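Local coordinates for beta-porphyranase B (Bacteroides plebeius, PDB 4AWD), which hydrolyses the sulfated red-algal polysaccharide porphyran at linkages from beta-D-galactopyranose to alpha-L-galactopyranose-6-sulfate, releasing mostly disaccharides, at residues G122-Y136 / P275-E287. Numbering follows the deposited sequence.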
loop_
_atom_site.group_PDB
_atom_site.type_symbol
_atom_site.label_atom_id
_atom_site.label_comp_id
_atom_site.label_asym_id
_atom_site.label_seq_id
_atom_site.Cartn_x
_atom_site.Cartn_y
_atom_site.Cartn_z
ATOM N N GLY A 122 5.321 1.573 11.035
ATOM C CA GLY A 122 6.295 1.882 9.991
ATOM C C GLY A 122 5.645 2.356 8.706
ATOM O O GLY A 122 4.575 1.895 8.338
ATOM N N ALA A 123 6.294 3.302 8.040
ATOM C CA ALA A 123 5.900 3.734 6.709
ATOM C C ALA A 123 7.135 3.829 5.832
ATOM O O ALA A 123 7.946 4.767 5.983
ATOM C CB ALA A 123 5.199 5.068 6.760
ATOM N N VAL A 124 7.276 2.854 4.931
ATOM C CA VAL A 124 8.378 2.822 3.944
ATOM C C VAL A 124 7.932 3.399 2.591
ATOM O O VAL A 124 6.863 3.070 2.093
ATOM C CB VAL A 124 8.892 1.373 3.740
ATOM C CG1 VAL A 124 10.022 1.330 2.753
ATOM C CG2 VAL A 124 9.353 0.788 5.047
ATOM N N ALA A 125 8.760 4.247 1.996
ATOM C CA ALA A 125 8.500 4.777 0.661
ATOM C C ALA A 125 9.697 4.529 -0.232
ATOM O O ALA A 125 10.844 4.735 0.187
ATOM C CB ALA A 125 8.193 6.274 0.719
ATOM N N SER A 126 9.455 4.083 -1.456
ATOM C CA SER A 126 10.538 4.059 -2.441
ATOM C C SER A 126 11.085 5.475 -2.653
ATOM O O SER A 126 10.358 6.474 -2.549
ATOM C CB SER A 126 10.097 3.418 -3.769
ATOM O OG SER A 126 8.929 4.035 -4.317
ATOM N N VAL A 127 12.387 5.547 -2.905
ATOM C CA VAL A 127 13.061 6.815 -3.154
ATOM C C VAL A 127 12.580 7.405 -4.483
ATOM O O VAL A 127 12.284 8.584 -4.577
ATOM C CB VAL A 127 14.609 6.648 -3.127
ATOM C CG1 VAL A 127 15.317 7.830 -3.792
ATOM C CG2 VAL A 127 15.068 6.495 -1.704
ATOM N N LYS A 128 12.482 6.557 -5.493
ATOM C CA LYS A 128 12.060 7.001 -6.791
ATOM C C LYS A 128 10.544 6.995 -6.828
ATOM O O LYS A 128 9.899 6.238 -6.095
ATOM C CB LYS A 128 12.669 6.124 -7.879
ATOM C CG LYS A 128 14.189 6.250 -8.004
ATOM C CD LYS A 128 14.565 6.029 -9.456
ATOM C CE LYS A 128 16.038 5.749 -9.685
ATOM N NZ LYS A 128 16.287 5.594 -11.172
ATOM N N ASN A 129 9.977 7.864 -7.657
ATOM C CA ASN A 129 8.540 8.006 -7.737
ATOM C C ASN A 129 8.012 7.949 -9.174
ATOM O O ASN A 129 7.057 8.638 -9.517
ATOM C CB ASN A 129 8.125 9.316 -7.062
ATOM C CG ASN A 129 8.755 10.526 -7.713
ATOM O OD1 ASN A 129 9.409 10.406 -8.748
ATOM N ND2 ASN A 129 8.581 11.696 -7.102
ATOM N N GLN A 130 8.618 7.105 -9.997
ATOM C CA GLN A 130 8.251 7.010 -11.411
ATOM C C GLN A 130 7.725 5.625 -11.767
ATOM O O GLN A 130 7.867 5.172 -12.923
ATOM C CB GLN A 130 9.461 7.352 -12.299
ATOM C CG GLN A 130 10.024 8.760 -12.087
ATOM C CD GLN A 130 9.028 9.825 -12.488
ATOM O OE1 GLN A 130 8.663 9.929 -13.656
ATOM N NE2 GLN A 130 8.571 10.621 -11.516
ATOM N N ALA A 131 7.140 4.937 -10.786
ATOM C CA ALA A 131 6.520 3.641 -11.062
ATOM C C ALA A 131 5.207 3.910 -11.772
ATOM O O ALA A 131 4.348 4.596 -11.228
ATOM C CB ALA A 131 6.288 2.863 -9.789
ATOM N N HIS A 132 5.076 3.412 -13.006
ATOM C CA HIS A 132 3.843 3.588 -13.778
ATOM C C HIS A 132 3.300 2.238 -14.240
ATOM O O HIS A 132 3.381 1.256 -13.489
ATOM C CB HIS A 132 4.040 4.550 -14.966
ATOM C CG HIS A 132 2.845 5.419 -15.240
ATOM N ND1 HIS A 132 2.916 6.566 -15.998
ATOM C CD2 HIS A 132 1.560 5.331 -14.814
ATOM C CE1 HIS A 132 1.723 7.133 -16.050
ATOM N NE2 HIS A 132 0.885 6.410 -15.332
ATOM N N TYR A 133 2.763 2.182 -15.464
ATOM C CA TYR A 133 2.134 0.953 -15.983
ATOM C C TYR A 133 3.131 -0.182 -15.921
ATOM O O TYR A 133 4.329 -0.004 -16.221
ATOM C CB TYR A 133 1.591 1.119 -17.413
ATOM C CG TYR A 133 0.814 2.402 -17.625
ATOM C CD1 TYR A 133 -0.155 2.807 -16.713
ATOM C CD2 TYR A 133 1.077 3.230 -18.712
ATOM C CE1 TYR A 133 -0.853 3.981 -16.891
ATOM C CE2 TYR A 133 0.362 4.417 -18.900
ATOM C CZ TYR A 133 -0.599 4.771 -17.978
ATOM O OH TYR A 133 -1.298 5.931 -18.118
ATOM N N GLY A 134 2.636 -1.338 -15.501
ATOM C CA GLY A 134 3.503 -2.437 -15.136
ATOM C C GLY A 134 2.847 -3.305 -14.090
ATOM O O GLY A 134 1.625 -3.243 -13.889
ATOM N N TYR A 135 3.663 -4.116 -13.431
ATOM C CA TYR A 135 3.189 -5.107 -12.478
ATOM C C TYR A 135 3.944 -4.975 -11.151
ATOM O O TYR A 135 5.170 -4.794 -11.117
ATOM C CB TYR A 135 3.342 -6.520 -13.055
ATOM C CG TYR A 135 2.635 -7.598 -12.268
ATOM C CD1 TYR A 135 3.268 -8.241 -11.203
ATOM C CD2 TYR A 135 1.330 -7.967 -12.578
ATOM C CE1 TYR A 135 2.617 -9.243 -10.454
ATOM C CE2 TYR A 135 0.668 -8.970 -11.852
ATOM C CZ TYR A 135 1.318 -9.596 -10.783
ATOM O OH TYR A 135 0.676 -10.574 -10.063
ATOM N N TYR A 136 3.195 -5.052 -10.061
ATOM C CA TYR A 136 3.722 -4.788 -8.734
ATOM C C TYR A 136 3.167 -5.836 -7.795
ATOM O O TYR A 136 1.976 -6.153 -7.849
ATOM C CB TYR A 136 3.300 -3.386 -8.295
ATOM C CG TYR A 136 3.810 -2.319 -9.242
ATOM C CD1 TYR A 136 5.068 -1.722 -9.051
ATOM C CD2 TYR A 136 3.050 -1.919 -10.328
ATOM C CE1 TYR A 136 5.547 -0.778 -9.925
ATOM C CE2 TYR A 136 3.523 -0.955 -11.210
ATOM C CZ TYR A 136 4.769 -0.392 -10.999
ATOM O OH TYR A 136 5.220 0.553 -11.889
ATOM N N PRO A 275 -7.660 8.826 -15.543
ATOM C CA PRO A 275 -7.371 9.165 -14.138
ATOM C C PRO A 275 -6.029 8.659 -13.597
ATOM O O PRO A 275 -5.448 9.309 -12.712
ATOM C CB PRO A 275 -8.534 8.527 -13.370
ATOM C CG PRO A 275 -9.041 7.451 -14.266
ATOM C CD PRO A 275 -8.857 7.971 -15.658
ATOM N N PHE A 276 -5.539 7.529 -14.106
ATOM C CA PHE A 276 -4.252 6.993 -13.635
ATOM C C PHE A 276 -3.087 7.196 -14.605
ATOM O O PHE A 276 -2.221 6.332 -14.743
ATOM C CB PHE A 276 -4.376 5.524 -13.188
ATOM C CG PHE A 276 -4.882 5.363 -11.774
ATOM C CD1 PHE A 276 -5.811 6.255 -11.240
ATOM C CD2 PHE A 276 -4.443 4.310 -10.983
ATOM C CE1 PHE A 276 -6.277 6.110 -9.940
ATOM C CE2 PHE A 276 -4.901 4.160 -9.679
ATOM C CZ PHE A 276 -5.821 5.068 -9.156
ATOM N N ASP A 277 -3.066 8.364 -15.249
ATOM C CA ASP A 277 -2.012 8.709 -16.200
ATOM C C ASP A 277 -0.762 9.324 -15.552
ATOM O O ASP A 277 0.068 9.916 -16.239
ATOM C CB ASP A 277 -2.546 9.621 -17.317
ATOM C CG ASP A 277 -3.113 10.943 -16.798
ATOM O OD1 ASP A 277 -2.935 11.272 -15.593
ATOM O OD2 ASP A 277 -3.765 11.653 -17.617
ATOM N N ARG A 278 -0.636 9.186 -14.237
ATOM C CA ARG A 278 0.524 9.715 -13.533
ATOM C C ARG A 278 1.263 8.628 -12.747
ATOM O O ARG A 278 0.630 7.808 -12.068
ATOM C CB ARG A 278 0.114 10.822 -12.574
ATOM C CG ARG A 278 -0.221 12.159 -13.197
ATOM C CD ARG A 278 -0.590 13.120 -12.067
ATOM N NE ARG A 278 0.483 13.138 -11.069
ATOM C CZ ARG A 278 0.334 13.448 -9.783
ATOM N NH1 ARG A 278 -0.859 13.789 -9.290
ATOM N NH2 ARG A 278 1.395 13.427 -8.991
ATOM N N PRO A 279 2.608 8.639 -12.807
ATOM C CA PRO A 279 3.405 7.655 -12.068
ATOM C C PRO A 279 3.306 7.845 -10.539
ATOM O O PRO A 279 2.791 8.877 -10.063
ATOM C CB PRO A 279 4.821 7.937 -12.561
ATOM C CG PRO A 279 4.811 9.432 -12.847
ATOM C CD PRO A 279 3.454 9.674 -13.446
ATOM N N MET A 280 3.796 6.857 -9.786
ATOM C CA MET A 280 3.671 6.843 -8.325
ATOM C C MET A 280 4.936 6.372 -7.628
ATOM O O MET A 280 5.849 5.801 -8.258
ATOM C CB MET A 280 2.527 5.914 -7.896
ATOM C CG MET A 280 1.132 6.390 -8.247
ATOM S SD MET A 280 -0.137 5.176 -7.795
ATOM C CE MET A 280 -1.554 5.943 -8.567
ATOM N N PHE A 281 4.978 6.595 -6.317
ATOM C CA PHE A 281 5.943 5.915 -5.447
ATOM C C PHE A 281 5.292 4.716 -4.755
ATOM O O PHE A 281 4.063 4.626 -4.688
ATOM C CB PHE A 281 6.583 6.884 -4.431
ATOM C CG PHE A 281 5.600 7.683 -3.617
ATOM C CD1 PHE A 281 5.061 7.170 -2.445
ATOM C CD2 PHE A 281 5.253 8.971 -3.997
ATOM C CE1 PHE A 281 4.167 7.921 -1.680
ATOM C CE2 PHE A 281 4.363 9.729 -3.250
ATOM C CZ PHE A 281 3.822 9.205 -2.087
ATOM N N ILE A 282 6.117 3.790 -4.263
ATOM C CA ILE A 282 5.630 2.665 -3.448
ATOM C C ILE A 282 5.510 3.116 -1.993
ATOM O O ILE A 282 6.436 3.740 -1.464
ATOM C CB ILE A 282 6.605 1.451 -3.490
ATOM C CG1 ILE A 282 6.873 0.982 -4.926
ATOM C CG2 ILE A 282 6.094 0.298 -2.625
ATOM C CD1 ILE A 282 5.847 0.014 -5.461
ATOM N N HIS A 283 4.378 2.821 -1.358
ATOM C CA HIS A 283 4.260 2.940 0.095
ATOM C C HIS A 283 4.098 1.578 0.766
ATOM O O HIS A 283 3.327 0.735 0.316
ATOM C CB HIS A 283 3.088 3.833 0.481
ATOM C CG HIS A 283 3.494 5.127 1.127
ATOM N ND1 HIS A 283 2.635 6.200 1.246
ATOM C CD2 HIS A 283 4.664 5.517 1.693
ATOM C CE1 HIS A 283 3.256 7.193 1.859
ATOM N NE2 HIS A 283 4.487 6.805 2.140
ATOM N N ILE A 284 4.828 1.351 1.841
ATOM C CA ILE A 284 4.668 0.110 2.580
ATOM C C ILE A 284 4.407 0.503 4.032
ATOM O O ILE A 284 5.289 1.009 4.704
ATOM C CB ILE A 284 5.892 -0.833 2.436
ATOM C CG1 ILE A 284 6.346 -0.919 0.972
ATOM C CG2 ILE A 284 5.539 -2.221 2.974
ATOM C CD1 ILE A 284 7.614 -1.741 0.713
ATOM N N VAL A 285 3.183 0.283 4.497
ATOM C CA VAL A 285 2.690 0.990 5.678
ATOM C C VAL A 285 1.976 0.107 6.703
ATOM O O VAL A 285 1.216 -0.790 6.362
ATOM C CB VAL A 285 1.741 2.140 5.263
ATOM C CG1 VAL A 285 1.059 2.752 6.467
ATOM C CG2 VAL A 285 2.513 3.204 4.499
ATOM N N THR A 286 2.207 0.435 7.965
ATOM C CA THR A 286 1.599 -0.216 9.115
ATOM C C THR A 286 0.827 0.869 9.894
ATOM O O THR A 286 1.423 1.816 10.419
ATOM C CB THR A 286 2.738 -0.856 9.943
ATOM O OG1 THR A 286 2.732 -2.283 9.752
ATOM C CG2 THR A 286 2.634 -0.512 11.360
ATOM N N GLU A 287 -0.506 0.772 9.929
ATOM C CA GLU A 287 -1.281 1.900 10.430
ATOM C C GLU A 287 -2.449 1.517 11.296
ATOM O O GLU A 287 -2.786 0.328 11.509
ATOM C CB GLU A 287 -1.788 2.775 9.282
ATOM C CG GLU A 287 -3.185 2.423 8.795
ATOM C CD GLU A 287 -3.303 2.559 7.284
ATOM O OE1 GLU A 287 -2.701 1.716 6.581
ATOM O OE2 GLU A 287 -3.977 3.510 6.809
#
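Gly122 O accepts the backbone N-H of Thr286 at 2.8 Å, and this bond opens an antiparallel pairing of residues 123-126 with 281-285. Val124 and Ile284 form the hydrogen-bonded pair; Val124 N to Ile284 O and Ile284 N to Val124 O are both 2.7 Å. Their side chains meet CB to CB on the face that Ile284 turns to strands 95-107 and 308-321. The other face carries Ala123, Ala125, His283 and Val285. There Ala125 CB lies 3.7 Å from His283 CD2. The His283 ring is packed between Phe281 CE1 and Val285 CG2, on opposite faces, and its NE2 bonds to Ser72 OG.

Ser126 ends the regular pairing. Its N donates to Ile282 O, while its hydroxyl takes over as acceptor. OG sits between the backbone N and the carbonyl carbon (chi1 54°), which brings it 2.8 Å from Ile282 N. The same OG donates to Lys128 O, so the side chain ties the turn to the strand.

Gln130 and Pro279 run side by side in the same direction, with Gln130 OE1 4.0 Å from Pro279 CG. The chain returns at Ala131, which exchanges two backbone bonds with Met280. The His132 ring is packed on both faces and bonded at its edge. Pro279 N lies over the centre of the ring, 3.6 Å above its plane, and the Tyr133 ring packs on the opposite face. At the edge, NE2 donates to Phe276 O at 3.2 Å, nearly in the ring plane. Tyr136 CD1 meets Ile282 CD1, obliquely to the Tyr136 ring.

The pairing belongs to the curved beta-sandwich of GH16 enzymes. Glu287, a probable substrate-binding residue, follows this strand and forms a salt bridge with Arg79. Backbone bonds fix the strand, whereas the Ser126 hydroxyl and the His132 imidazole supply polar links where regular pairing stops. The bond to Phe276 O is consistent with a hydrogen on His132 NE2, without settling the ring's charge.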